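Local coordinates for mRNA transport regulator MTR2 (Candida albicans, PDB 1Q42), which affects mRNA transport from the nucleus to the cytoplasm and interacts with the export factor Mex67, at residues S39-Y44 and S101-T106; V127-S132 and S162-D167; L66-A71 and D179-N184; T116-V121 and N169-E174. All blocks are in the same frame, centred on the assembly; numbering follows the deposited sequence.

Contacts 2 and 4 lie within the curved sheet of this NTF2 fold, contact 3 is a corner of turn and loop where strands 70-74 and 183-192 begin, and contact 1 ties a helix end to the sheet. Contacts 2 and 4 join the same two strands, 118-129 and 164-173, at ends about 26 Å apart between centres: contact 4 is a regular antiparallel ladder, whereas contact 2 keeps a single bridge and relies on ring and guanidinium stacking. Contact 3 is linked to contact 4 through the Lys67-Asp173 salt bridge and mixes parallel pairing with surface charges. None is wholly buried. Contact 1, nearest the chain's centre, is built mainly on a carboxylate that takes three hydrogen bonds, and it touches contact 2.

Contact 1 of 4, residues S39-Y44 and S101-T106; sequences SLDLLY and SSHQLT
The carboxylate of Asp41 takes three hydrogen bonds from the start of strand 101-113, fastening the C-terminal end of helix 29-40 to the sheet of the NTF2 fold. Asp41 is the first residue to leave helical geometry, and its CG stands beside the backbone N (chi1 -68°), which carries both oxygens to the strand. OD1 is shared by two donors. On its syn side it receives ND1 of His103, at 2.8 Å from Asp41 OD1 and close to the imidazole plane; on the anti side it receives the hydroxyl of Ser101, OG lying 2.7 Å from Asp41 OD1. OD2 accepts the backbone N of His103 at 2.9 Å in an almost perfectly straight bond, 179° at the hydrogen, though the donor stands well out of the carboxylate plane. His103 therefore offers main chain and ring to the same acid, the ring and carboxylate planes being only 17° apart. This fixes the rotation of the imidazole, whose other nitrogen, NE2, is hydrogen-bonded to Tyr188 OH on strand 183-192. The carbonyl of Leu40 is satisfied by Trp95 NE1 and Arg136 NH1, and Arg136 also reaches Ser101 OG through NH2. The three donors on the carboxylate, with this arginine in the neighbourhood, may favour the ionised form of the acid. Beside these polar groups the leucine gives an apolar touch, its CD1 coming obliquely to within 3.8 Å of His103 CE1. A water completes the join by donating to both backbone carbonyls, 2.9 Å from Asp41 O and 2.8 Å from Ser101 O.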
loop_
_atom_site.group_PDB
_atom_site.type_symbol
_atom_site.label_atom_id
_atom_site.label_comp_id
_atom_site.label_asym_id
_atom_site.label_seq_id
_atom_site.Cartn_x
_atom_site.Cartn_y
_atom_site.Cartn_z
ATOM N N SER A 39 3.380 -0.163 5.347
ATOM C CA SER A 39 4.166 0.465 4.304
ATOM C C SER A 39 3.371 1.565 3.574
ATOM O O SER A 39 3.963 2.538 3.109
ATOM C CB SER A 39 4.746 -0.577 3.334
ATOM O OG SER A 39 3.883 -0.938 2.258
ATOM N N LEU A 40 2.043 1.439 3.509
ATOM C CA LEU A 40 1.227 2.517 2.963
ATOM C C LEU A 40 1.037 3.636 3.979
ATOM O O LEU A 40 0.837 4.775 3.600
ATOM C CB LEU A 40 -0.147 2.014 2.509
ATOM C CG LEU A 40 -0.199 0.935 1.442
ATOM C CD1 LEU A 40 -1.653 0.592 1.149
ATOM C CD2 LEU A 40 0.564 1.350 0.183
ATOM N N ASP A 41 1.110 3.292 5.260
ATOM C CA ASP A 41 0.819 4.205 6.356
ATOM C C ASP A 41 2.087 4.850 6.936
ATOM O O ASP A 41 2.024 5.525 7.956
ATOM C CB ASP A 41 0.128 3.443 7.485
ATOM C CG ASP A 41 -1.253 2.974 7.119
ATOM O OD1 ASP A 41 -1.815 3.416 6.073
ATOM O OD2 ASP A 41 -1.828 2.140 7.839
ATOM N N LEU A 42 3.213 4.641 6.274
ATOM C CA LEU A 42 4.517 5.059 6.795
ATOM C C LEU A 42 4.587 6.547 7.122
ATOM O O LEU A 42 4.279 7.402 6.282
ATOM C CB LEU A 42 5.611 4.684 5.783
ATOM C CG LEU A 42 7.062 4.701 6.270
ATOM C CD1 LEU A 42 7.285 3.631 7.333
ATOM C CD2 LEU A 42 8.013 4.483 5.112
ATOM N N LEU A 43 4.990 6.850 8.359
ATOM C CA LEU A 43 5.200 8.222 8.789
ATOM C C LEU A 43 6.589 8.652 8.319
ATOM O O LEU A 43 7.555 7.899 8.442
ATOM C CB LEU A 43 5.090 8.313 10.313
ATOM C CG LEU A 43 5.260 9.672 10.994
ATOM C CD1 LEU A 43 4.053 10.579 10.788
ATOM C CD2 LEU A 43 5.516 9.430 12.473
ATOM N N TYR A 44 6.670 9.848 7.759
ATOM C CA TYR A 44 7.934 10.385 7.278
ATOM C C TYR A 44 8.705 10.908 8.474
ATOM O O TYR A 44 8.179 11.708 9.236
ATOM C CB TYR A 44 7.683 11.517 6.293
ATOM C CG TYR A 44 8.937 12.240 5.855
ATOM C CD1 TYR A 44 9.803 11.666 4.929
ATOM C CD2 TYR A 44 9.262 13.489 6.378
ATOM C CE1 TYR A 44 10.958 12.324 4.520
ATOM C CE2 TYR A 44 10.410 14.157 5.974
ATOM C CZ TYR A 44 11.252 13.568 5.049
ATOM O OH TYR A 44 12.397 14.218 4.656
ATOM N N SER A 101 -2.104 8.110 5.960
ATOM C CA SER A 101 -3.184 7.153 6.111
ATOM C C SER A 101 -3.003 6.253 7.332
ATOM O O SER A 101 -1.888 6.047 7.840
ATOM C CB SER A 101 -3.279 6.297 4.847
ATOM O OG SER A 101 -2.038 5.659 4.553
ATOM N N SER A 102 -4.117 5.687 7.782
ATOM C CA SER A 102 -4.119 4.685 8.844
ATOM C C SER A 102 -5.162 3.607 8.503
ATOM O O SER A 102 -6.371 3.849 8.582
ATOM C CB SER A 102 -4.432 5.340 10.176
ATOM O OG SER A 102 -4.549 4.376 11.217
ATOM N N HIS A 103 -4.678 2.447 8.072
ATOM C CA HIS A 103 -5.505 1.290 7.703
ATOM C C HIS A 103 -5.654 0.359 8.906
ATOM O O HIS A 103 -4.712 0.176 9.693
ATOM C CB HIS A 103 -4.833 0.449 6.605
ATOM C CG HIS A 103 -4.820 1.066 5.235
ATOM N ND1 HIS A 103 -3.856 1.966 4.822
ATOM C CD2 HIS A 103 -5.634 0.870 4.168
ATOM C CE1 HIS A 103 -4.089 2.305 3.562
ATOM N NE2 HIS A 103 -5.153 1.641 3.137
ATOM N N GLN A 104 -6.835 -0.232 9.050
ATOM C CA GLN A 104 -7.088 -1.279 10.021
ATOM C C GLN A 104 -7.603 -2.492 9.239
ATOM O O GLN A 104 -8.647 -2.424 8.597
ATOM C CB GLN A 104 -8.130 -0.800 11.043
ATOM C CG GLN A 104 -8.453 -1.783 12.139
ATOM C CD GLN A 104 -9.549 -1.283 13.072
ATOM O OE1 GLN A 104 -9.662 -0.082 13.320
ATOM N NE2 GLN A 104 -10.359 -2.207 13.585
ATOM N N LEU A 105 -6.833 -3.573 9.254
ATOM C CA LEU A 105 -7.238 -4.811 8.587
ATOM C C LEU A 105 -8.453 -5.379 9.310
ATOM O O LEU A 105 -8.448 -5.453 10.543
ATOM C CB LEU A 105 -6.073 -5.798 8.602
ATOM C CG LEU A 105 -6.284 -7.191 7.992
ATOM C CD1 LEU A 105 -6.479 -7.110 6.515
ATOM C CD2 LEU A 105 -5.082 -8.125 8.302
ATOM N N THR A 106 -9.519 -5.730 8.579
ATOM C CA THR A 106 -10.713 -6.278 9.232
ATOM C C THR A 106 -11.116 -7.712 8.868
ATOM O O THR A 106 -11.778 -8.369 9.670
ATOM C CB THR A 106 -11.916 -5.333 9.084
ATOM O OG1 THR A 106 -12.131 -5.018 7.699
ATOM C CG2 THR A 106 -11.639 -4.000 9.820
HETATM O O HOH W 1 -0.027 6.287 9.857
#

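Contact 2 of 4, residues V127-S132 and S162-D167; sequences VRFDQS and SWFGVD
The backbone N of Phe164 donates to Val127 O over 2.8 Å, and the return bond from Val127 N to Phe164 O spans 3.0 Å. The two residues form one antiparallel hydrogen-bonded pair. Beyond this pair a water links the segments: it accepts from Phe129 N and donates to Ser162 O. Side chains do the rest, on both faces of the sheet. On one, the extended chain of Arg128 runs across the indole of Trp163. Its CG is flanked by both main-chain neighbours of CA (chi1 51°), which brings the arginine over the ring: CD stands above the six-membered ring, 3.5 Å from its centroid, and the guanidinium lies flat over the same face with the planes only 6° apart, NE, CZ and NH1 lying over the CH2-CZ2 side. Lys126 makes a cation-pi contact with the same indole. On the other face the CD2-CE2 edge of Phe129 points into the face of Phe164, a T-shaped pair with centroids 5.1 Å apart and planes at 77°. Val127 CG1 packs on Phe164 CB and presses tightly against Val166 CG2, 3.3 Å away. Phe190 of strand 183-192 extends this apolar face by meeting Phe129, Phe164 and Val166. Across strand 118-129, the neighbouring strand 101-113 supplies Ser101 and His103 against Val127, so the contact spans adjacent strands 118-129 and 164-173 with a further strand beyond each.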
loop_
_atom_site.group_PDB
_atom_site.type_symbol
_atom_site.label_atom_id
_atom_site.label_comp_id
_atom_site.label_asym_id
_atom_site.label_seq_id
_atom_site.Cartn_x
_atom_site.Cartn_y
_atom_site.Cartn_z
ATOM N N VAL A 127 -9.902 2.575 6.314
ATOM C CA VAL A 127 -8.785 3.509 6.252
ATOM C C VAL A 127 -9.293 4.911 6.489
ATOM O O VAL A 127 -10.374 5.268 6.046
ATOM C CB VAL A 127 -7.996 3.399 4.909
ATOM C CG1 VAL A 127 -8.817 3.841 3.715
ATOM C CG2 VAL A 127 -6.715 4.227 4.936
ATOM N N ARG A 128 -8.506 5.705 7.206
ATOM C CA ARG A 128 -8.778 7.120 7.331
ATOM C C ARG A 128 -7.524 7.927 7.063
ATOM O O ARG A 128 -6.409 7.382 7.024
ATOM C CB ARG A 128 -9.371 7.460 8.689
ATOM C CG ARG A 128 -8.641 6.944 9.881
ATOM C CD ARG A 128 -9.534 7.026 11.112
ATOM N NE ARG A 128 -8.840 6.624 12.322
ATOM C CZ ARG A 128 -9.416 6.555 13.518
ATOM N NH1 ARG A 128 -10.707 6.840 13.671
ATOM N NH2 ARG A 128 -8.702 6.167 14.566
ATOM N N PHE A 129 -7.725 9.223 6.864
ATOM C CA PHE A 129 -6.656 10.113 6.412
ATOM C C PHE A 129 -6.554 11.365 7.248
ATOM O O PHE A 129 -7.545 11.856 7.800
ATOM C CB PHE A 129 -6.866 10.518 4.946
ATOM C CG PHE A 129 -6.862 9.370 3.998
ATOM C CD1 PHE A 129 -5.679 8.983 3.363
ATOM C CD2 PHE A 129 -8.043 8.690 3.696
ATOM C CE1 PHE A 129 -5.682 7.923 2.486
ATOM C CE2 PHE A 129 -8.046 7.633 2.822
ATOM C CZ PHE A 129 -6.855 7.253 2.206
ATOM N N ASP A 130 -5.331 11.876 7.318
ATOM C CA ASP A 130 -4.989 13.097 8.033
ATOM C C ASP A 130 -5.702 14.300 7.411
ATOM O O ASP A 130 -5.569 14.558 6.219
ATOM C CB ASP A 130 -3.461 13.281 7.957
ATOM C CG ASP A 130 -2.932 14.390 8.831
ATOM O OD1 ASP A 130 -3.638 14.837 9.757
ATOM O OD2 ASP A 130 -1.779 14.851 8.668
ATOM N N GLN A 131 -6.438 15.032 8.248
ATOM C CA GLN A 131 -7.223 16.196 7.845
ATOM C C GLN A 131 -6.546 17.488 8.286
ATOM O O GLN A 131 -7.117 18.571 8.119
ATOM C CB GLN A 131 -8.618 16.145 8.477
ATOM C CG GLN A 131 -9.342 14.834 8.281
ATOM C CD GLN A 131 -9.788 14.624 6.850
ATOM O OE1 GLN A 131 -10.498 15.466 6.288
ATOM N NE2 GLN A 131 -9.387 13.495 6.255
ATOM N N SER A 132 -5.341 17.375 8.849
ATOM C CA SER A 132 -4.612 18.532 9.381
ATOM C C SER A 132 -4.349 19.594 8.324
ATOM O O SER A 132 -4.304 20.794 8.645
ATOM C CB SER A 132 -3.278 18.090 9.998
ATOM O OG SER A 132 -2.412 17.539 9.013
ATOM N N SER A 162 -13.005 10.676 8.651
ATOM C CA SER A 162 -13.985 9.590 8.616
ATOM C C SER A 162 -13.426 8.337 7.932
ATOM O O SER A 162 -12.558 8.426 7.050
ATOM C CB SER A 162 -15.243 10.048 7.878
ATOM O OG SER A 162 -15.852 11.159 8.545
ATOM N N TRP A 163 -13.940 7.182 8.344
ATOM C CA TRP A 163 -13.567 5.897 7.751
ATOM C C TRP A 163 -14.052 5.737 6.304
ATOM O O TRP A 163 -15.237 6.007 5.980
ATOM C CB TRP A 163 -14.114 4.729 8.570
ATOM C CG TRP A 163 -13.491 4.505 9.954
ATOM C CD1 TRP A 163 -14.138 4.571 11.158
ATOM C CD2 TRP A 163 -12.137 4.133 10.253
ATOM N NE1 TRP A 163 -13.266 4.279 12.179
ATOM C CE2 TRP A 163 -12.032 4.011 11.650
ATOM C CE3 TRP A 163 -10.985 3.923 9.481
ATOM C CZ2 TRP A 163 -10.830 3.671 12.293
ATOM C CZ3 TRP A 163 -9.791 3.568 10.132
ATOM C CH2 TRP A 163 -9.730 3.460 11.518
ATOM N N PHE A 164 -13.108 5.307 5.462
ATOM C CA PHE A 164 -13.352 4.803 4.131
ATOM C C PHE A 164 -13.349 3.282 4.249
ATOM O O PHE A 164 -12.658 2.734 5.084
ATOM C CB PHE A 164 -12.196 5.113 3.175
ATOM C CG PHE A 164 -12.070 6.552 2.765
ATOM C CD1 PHE A 164 -12.105 6.882 1.430
ATOM C CD2 PHE A 164 -11.835 7.552 3.689
ATOM C CE1 PHE A 164 -11.939 8.203 1.016
ATOM C CE2 PHE A 164 -11.681 8.869 3.289
ATOM C CZ PHE A 164 -11.726 9.190 1.944
ATOM N N GLY A 165 -14.068 2.616 3.355
ATOM C CA GLY A 165 -13.931 1.191 3.172
ATOM C C GLY A 165 -12.985 0.915 2.027
ATOM O O GLY A 165 -12.999 1.621 1.032
ATOM N N VAL A 166 -12.173 -0.131 2.176
ATOM C CA VAL A 166 -11.233 -0.564 1.151
ATOM C C VAL A 166 -11.294 -2.089 0.947
ATOM O O VAL A 166 -11.399 -2.844 1.905
ATOM C CB VAL A 166 -9.772 -0.208 1.522
ATOM C CG1 VAL A 166 -8.832 -0.590 0.357
ATOM C CG2 VAL A 166 -9.637 1.248 1.804
ATOM N N ASP A 167 -11.242 -2.521 -0.310
ATOM C CA ASP A 167 -11.070 -3.938 -0.654
ATOM C C ASP A 167 -9.807 -4.042 -1.478
ATOM O O ASP A 167 -9.569 -3.214 -2.364
ATOM C CB ASP A 167 -12.255 -4.439 -1.495
ATOM C CG ASP A 167 -13.321 -5.143 -0.674
ATOM O OD1 ASP A 167 -13.289 -5.090 0.577
ATOM O OD2 ASP A 167 -14.294 -5.732 -1.225
HETATM O O HOH W 2 -10.433 10.103 6.536
#

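Contact 3 of 4, residues L66-A71 and D179-N184; sequences LKRSSA and DGEIIN
Lys67, Glu181 and Leu66 have the most surface buried here. Leu66 forms a parallel bridge with Ile183, and Lys67 N, next in the chain, donates to Ile183 O at 3.0 Å. The side chains of the bridged pair meet where Leu66 CD2 comes 3.8 Å from Ile183 CG2, on the inner face against which Phe91 and Phe36 of two helices pack. Glu181 lays its extended chain along the carbonyl of Leu66, with CG 3.4 Å from Leu66 O. The carboxylate can end near this carbonyl because Lys88 bonds both, its NZ reaching Leu66 O and Glu181 OE1. The lysine side chain of Lys67, stretched out beyond CG, passes Glu181 O, 3.5 Å from its CE, and runs alongside Asn184, pointing the same way; its NZ forms a salt bridge with Asp173 of strand 164-173. Asn184, the next contributor, gives its backbone carbonyl, which accepts from Ala71 N at 3.0 Å. Between the two backbone links the chain folds through a type I beta turn from Lys67 to Ser70. Lys67 O is gripped twice, by Ser70 N and by Ser70 OG, the latter 2.7 Å from Lys67 O; chi1 of 48° turns the hydroxyl back to this oxygen, in the carbonyl plane. Main-chain bonds thus join the two segments, whereas the direct charge pair between them is long, Arg68 NE standing 3.9 Å from Glu181 OE1, and the charged ends of Lys67, Arg68 and Glu181 are paired mainly with Asp173, Asp86 and Lys88.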
loop_
_atom_site.group_PDB
_atom_site.type_symbol
_atom_site.label_atom_id
_atom_site.label_comp_id
_atom_site.label_asym_id
_atom_site.label_seq_id
_atom_site.Cartn_x
_atom_site.Cartn_y
_atom_site.Cartn_z
ATOM N N LEU A 66 5.684 -4.500 -3.516
ATOM C CA LEU A 66 5.294 -4.580 -4.915
ATOM C C LEU A 66 6.492 -4.916 -5.779
ATOM O O LEU A 66 7.588 -4.436 -5.532
ATOM C CB LEU A 66 4.702 -3.257 -5.381
ATOM C CG LEU A 66 3.341 -2.879 -4.817
ATOM C CD1 LEU A 66 3.077 -1.388 -5.081
ATOM C CD2 LEU A 66 2.241 -3.738 -5.439
ATOM N N LYS A 67 6.274 -5.752 -6.788
ATOM C CA LYS A 67 7.265 -5.963 -7.834
ATOM C C LYS A 67 7.302 -4.754 -8.766
ATOM O O LYS A 67 6.285 -4.110 -9.013
ATOM C CB LYS A 67 6.944 -7.237 -8.632
ATOM C CG LYS A 67 7.177 -8.500 -7.846
ATOM C CD LYS A 67 7.089 -9.744 -8.725
ATOM C CE LYS A 67 7.190 -10.999 -7.889
ATOM N NZ LYS A 67 7.366 -12.225 -8.702
ATOM N N ARG A 68 8.488 -4.453 -9.292
ATOM C CA ARG A 68 8.654 -3.372 -10.248
ATOM C C ARG A 68 7.638 -3.462 -11.399
ATOM O O ARG A 68 7.055 -2.447 -11.786
ATOM C CB ARG A 68 10.108 -3.354 -10.775
ATOM C CG ARG A 68 10.554 -2.011 -11.272
ATOM C CD ARG A 68 11.797 -1.398 -10.603
ATOM N NE ARG A 68 11.639 -1.096 -9.169
ATOM C CZ ARG A 68 10.965 -0.056 -8.632
ATOM N NH1 ARG A 68 10.312 0.833 -9.379
ATOM N NH2 ARG A 68 10.940 0.085 -7.313
ATOM N N SER A 69 7.380 -4.678 -11.882
ATOM C CA SER A 69 6.479 -4.913 -13.018
ATOM C C SER A 69 5.115 -5.495 -12.616
ATOM O O SER A 69 4.457 -6.190 -13.405
ATOM C CB SER A 69 7.144 -5.852 -14.017
ATOM O OG SER A 69 7.234 -7.170 -13.513
ATOM N N SER A 70 4.697 -5.230 -11.392
ATOM C CA SER A 70 3.380 -5.675 -10.936
ATOM C C SER A 70 2.265 -5.013 -11.752
ATOM O O SER A 70 2.449 -3.908 -12.289
ATOM C CB SER A 70 3.190 -5.379 -9.446
ATOM O OG SER A 70 3.557 -4.055 -9.133
ATOM N N ALA A 71 1.128 -5.699 -11.854
ATOM C CA ALA A 71 -0.086 -5.149 -12.454
ATOM C C ALA A 71 -0.820 -4.443 -11.324
ATOM O O ALA A 71 -1.137 -5.080 -10.335
ATOM C CB ALA A 71 -0.968 -6.279 -13.018
ATOM N N ASP A 179 9.818 -10.046 2.664
ATOM C CA ASP A 179 10.015 -8.591 2.732
ATOM C C ASP A 179 10.558 -7.941 1.442
ATOM O O ASP A 179 10.709 -6.717 1.392
ATOM C CB ASP A 179 10.889 -8.203 3.946
ATOM C CG ASP A 179 10.075 -7.623 5.089
ATOM O OD1 ASP A 179 9.404 -6.588 4.870
ATOM O OD2 ASP A 179 10.043 -8.131 6.237
ATOM N N GLY A 180 10.821 -8.739 0.406
ATOM C CA GLY A 180 11.291 -8.222 -0.871
ATOM C C GLY A 180 10.136 -7.969 -1.832
ATOM O O GLY A 180 8.978 -7.837 -1.419
ATOM N N GLU A 181 10.451 -7.913 -3.119
ATOM C CA GLU A 181 9.446 -7.690 -4.156
ATOM C C GLU A 181 8.739 -9.011 -4.514
ATOM O O GLU A 181 9.246 -9.819 -5.303
ATOM C CB GLU A 181 10.092 -7.019 -5.375
ATOM C CG GLU A 181 10.716 -5.664 -5.027
ATOM C CD GLU A 181 11.286 -4.917 -6.223
ATOM O OE1 GLU A 181 11.005 -3.700 -6.369
ATOM O OE2 GLU A 181 12.030 -5.535 -7.009
ATOM N N ILE A 182 7.556 -9.205 -3.926
ATOM C CA ILE A 182 6.798 -10.444 -4.053
ATOM C C ILE A 182 5.371 -10.291 -4.596
ATOM O O ILE A 182 4.775 -11.272 -5.039
ATOM C CB ILE A 182 6.753 -11.188 -2.698
ATOM C CG1 ILE A 182 6.189 -10.297 -1.592
ATOM C CG2 ILE A 182 8.149 -11.711 -2.333
ATOM C CD1 ILE A 182 5.894 -11.022 -0.331
ATOM N N ILE A 183 4.822 -9.083 -4.577
ATOM C CA ILE A 183 3.452 -8.877 -5.066
ATOM C C ILE A 183 3.443 -8.713 -6.588
ATOM O O ILE A 183 4.043 -7.776 -7.115
ATOM C CB ILE A 183 2.799 -7.658 -4.382
ATOM C CG1 ILE A 183 2.759 -7.857 -2.856
ATOM C CG2 ILE A 183 1.379 -7.454 -4.938
ATOM C CD1 ILE A 183 2.347 -6.631 -2.044
ATOM N N ASN A 184 2.786 -9.653 -7.281
ATOM C CA ASN A 184 2.636 -9.656 -8.739
ATOM C C ASN A 184 1.515 -8.783 -9.255
ATOM O O ASN A 184 1.574 -8.281 -10.367
ATOM C CB ASN A 184 2.393 -11.081 -9.250
ATOM C CG ASN A 184 3.480 -12.039 -8.795
ATOM O OD1 ASN A 184 3.268 -12.864 -7.892
ATOM N ND2 ASN A 184 4.657 -11.888 -9.363
#

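Contact 4 of 4, residues T116-V121 and N169-E174; sequences TGTFVV and NLVVDE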
loop_
_atom_site.group_PDB
_atom_site.type_symbol
_atom_site.label_atom_id
_atom_site.label_comp_id
_atom_site.label_asym_id
_atom_site.label_seq_id
_atom_site.Cartn_x
_atom_site.Cartn_y
_atom_site.Cartn_z
ATOM N N THR A 116 1.201 -22.592 -9.769
ATOM C CA THR A 116 1.662 -21.254 -10.147
ATOM C C THR A 116 2.743 -20.651 -9.246
ATOM O O THR A 116 3.343 -19.648 -9.601
ATOM C CB THR A 116 0.456 -20.306 -10.197
ATOM O OG1 THR A 116 -0.023 -20.086 -8.866
ATOM C CG2 THR A 116 -0.712 -20.954 -10.918
ATOM N N GLY A 117 2.982 -21.236 -8.081
ATOM C CA GLY A 117 3.871 -20.632 -7.107
ATOM C C GLY A 117 3.384 -19.287 -6.573
ATOM O O GLY A 117 4.181 -18.509 -6.058
ATOM N N THR A 118 2.081 -19.018 -6.682
ATOM C CA THR A 118 1.485 -17.796 -6.145
ATOM C C THR A 118 0.250 -18.103 -5.307
ATOM O O THR A 118 -0.421 -19.116 -5.497
ATOM C CB THR A 118 1.053 -16.826 -7.277
ATOM O OG1 THR A 118 -0.004 -17.407 -8.053
ATOM C CG2 THR A 118 2.172 -16.570 -8.283
ATOM N N PHE A 119 -0.079 -17.207 -4.390
ATOM C CA PHE A 119 -1.413 -17.235 -3.825
ATOM C C PHE A 119 -2.174 -15.949 -4.117
ATOM O O PHE A 119 -1.586 -14.892 -4.349
ATOM C CB PHE A 119 -1.409 -17.582 -2.334
ATOM C CG PHE A 119 -0.648 -16.637 -1.485
ATOM C CD1 PHE A 119 -1.297 -15.630 -0.810
ATOM C CD2 PHE A 119 0.722 -16.760 -1.339
ATOM C CE1 PHE A 119 -0.579 -14.738 -0.012
ATOM C CE2 PHE A 119 1.430 -15.868 -0.553
ATOM C CZ PHE A 119 0.768 -14.863 0.114
ATOM N N VAL A 120 -3.494 -16.091 -4.176
ATOM C CA VAL A 120 -4.422 -14.962 -4.251
ATOM C C VAL A 120 -4.918 -14.648 -2.847
ATOM O O VAL A 120 -5.359 -15.534 -2.133
ATOM C CB VAL A 120 -5.653 -15.319 -5.072
ATOM C CG1 VAL A 120 -6.731 -14.221 -4.955
ATOM C CG2 VAL A 120 -5.283 -15.542 -6.491
ATOM N N VAL A 121 -4.906 -13.380 -2.471
ATOM C CA VAL A 121 -5.436 -12.955 -1.174
ATOM C C VAL A 121 -6.419 -11.824 -1.386
ATOM O O VAL A 121 -6.098 -10.845 -2.057
ATOM C CB VAL A 121 -4.335 -12.385 -0.259
ATOM C CG1 VAL A 121 -4.921 -12.006 1.108
ATOM C CG2 VAL A 121 -3.251 -13.341 -0.103
ATOM N N ASN A 169 -7.242 -6.891 -3.589
ATOM C CA ASN A 169 -6.924 -8.205 -4.107
ATOM C C ASN A 169 -5.448 -8.225 -4.512
ATOM O O ASN A 169 -5.008 -7.392 -5.268
ATOM C CB ASN A 169 -7.795 -8.536 -5.326
ATOM C CG ASN A 169 -9.248 -8.737 -4.968
ATOM O OD1 ASN A 169 -9.582 -9.580 -4.144
ATOM N ND2 ASN A 169 -10.118 -7.960 -5.585
ATOM N N LEU A 170 -4.691 -9.170 -3.970
ATOM C CA LEU A 170 -3.273 -9.325 -4.287
ATOM C C LEU A 170 -3.036 -10.715 -4.886
ATOM O O LEU A 170 -3.693 -11.680 -4.494
ATOM C CB LEU A 170 -2.443 -9.227 -2.999
ATOM C CG LEU A 170 -2.471 -7.954 -2.147
ATOM C CD1 LEU A 170 -1.481 -8.109 -0.952
ATOM C CD2 LEU A 170 -2.194 -6.709 -2.922
ATOM N N VAL A 171 -2.118 -10.816 -5.831
ATOM C CA VAL A 171 -1.543 -12.094 -6.219
ATOM C C VAL A 171 -0.060 -11.994 -5.841
ATOM O O VAL A 171 0.643 -11.106 -6.319
ATOM C CB VAL A 171 -1.726 -12.386 -7.708
ATOM C CG1 VAL A 171 -1.171 -13.768 -8.038
ATOM C CG2 VAL A 171 -3.205 -12.293 -8.099
ATOM N N VAL A 172 0.391 -12.878 -4.954
ATOM C CA VAL A 172 1.690 -12.751 -4.299
ATOM C C VAL A 172 2.469 -14.046 -4.417
ATOM O O VAL A 172 1.888 -15.115 -4.363
ATOM C CB VAL A 172 1.525 -12.433 -2.781
ATOM C CG1 VAL A 172 2.865 -12.043 -2.160
ATOM C CG2 VAL A 172 0.490 -11.338 -2.555
ATOM N N ASP A 173 3.785 -13.952 -4.570
ATOM C CA ASP A 173 4.638 -15.145 -4.580
ATOM C C ASP A 173 4.502 -15.893 -3.253
ATOM O O ASP A 173 4.314 -15.270 -2.209
ATOM C CB ASP A 173 6.110 -14.752 -4.792
ATOM C CG ASP A 173 6.435 -14.396 -6.234
ATOM O OD1 ASP A 173 5.550 -14.484 -7.110
ATOM O OD2 ASP A 173 7.575 -14.013 -6.584
ATOM N N GLU A 174 4.636 -17.220 -3.306
ATOM C CA GLU A 174 4.448 -18.119 -2.152
ATOM C C GLU A 174 5.153 -17.706 -0.858
ATOM O O GLU A 174 4.567 -17.769 0.230
ATOM C CB GLU A 174 4.967 -19.516 -2.508
ATOM C CG GLU A 174 3.925 -20.465 -3.063
ATOM C CD GLU A 174 4.524 -21.811 -3.419
ATOM O OE1 GLU A 174 5.772 -21.896 -3.522
ATOM O OE2 GLU A 174 3.752 -22.782 -3.593
#
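Phe119 lays one face of its ring beside Val172, the two side chains running the same way from a hydrogen-bonded pair. A chi1 of 60° folds the phenylalanine back over its own main chain and turns the ring toward strand 164-173. Val172 CB then stands over that face, off centre toward the rim and 3.9 Å from Phe119 CZ, a CH-pi contact. The ring's CE2 reaches on to Asp173 O at 3.4 Å. With Val121 and Leu170, this pair lines the face that meets Leu29 and Phe32 of helix 29-40. On the other face Val120 CG2 and Val171 CG2 meet loosely at 4.2 Å, while Val171 CG1, anti to the backbone N (chi1 -177°), reaches Thr118 OG1. That hydroxyl donates to Thr116 OG1, which also accepts from Thr118 N in an ST turn. Gly117, with positive phi, follows Thr116, and its carbonyl accepts from Glu174 N, the glutamate chain lying along the glycine backbone. Four further backbone bonds, each 2.9 Å, such as Phe119 N to Val172 O, link Phe119 with Val172 and Val121 with Leu170. This is a regular antiparallel ladder within the curved sheet of the NTF2 fold, its apolar face packed against a helix.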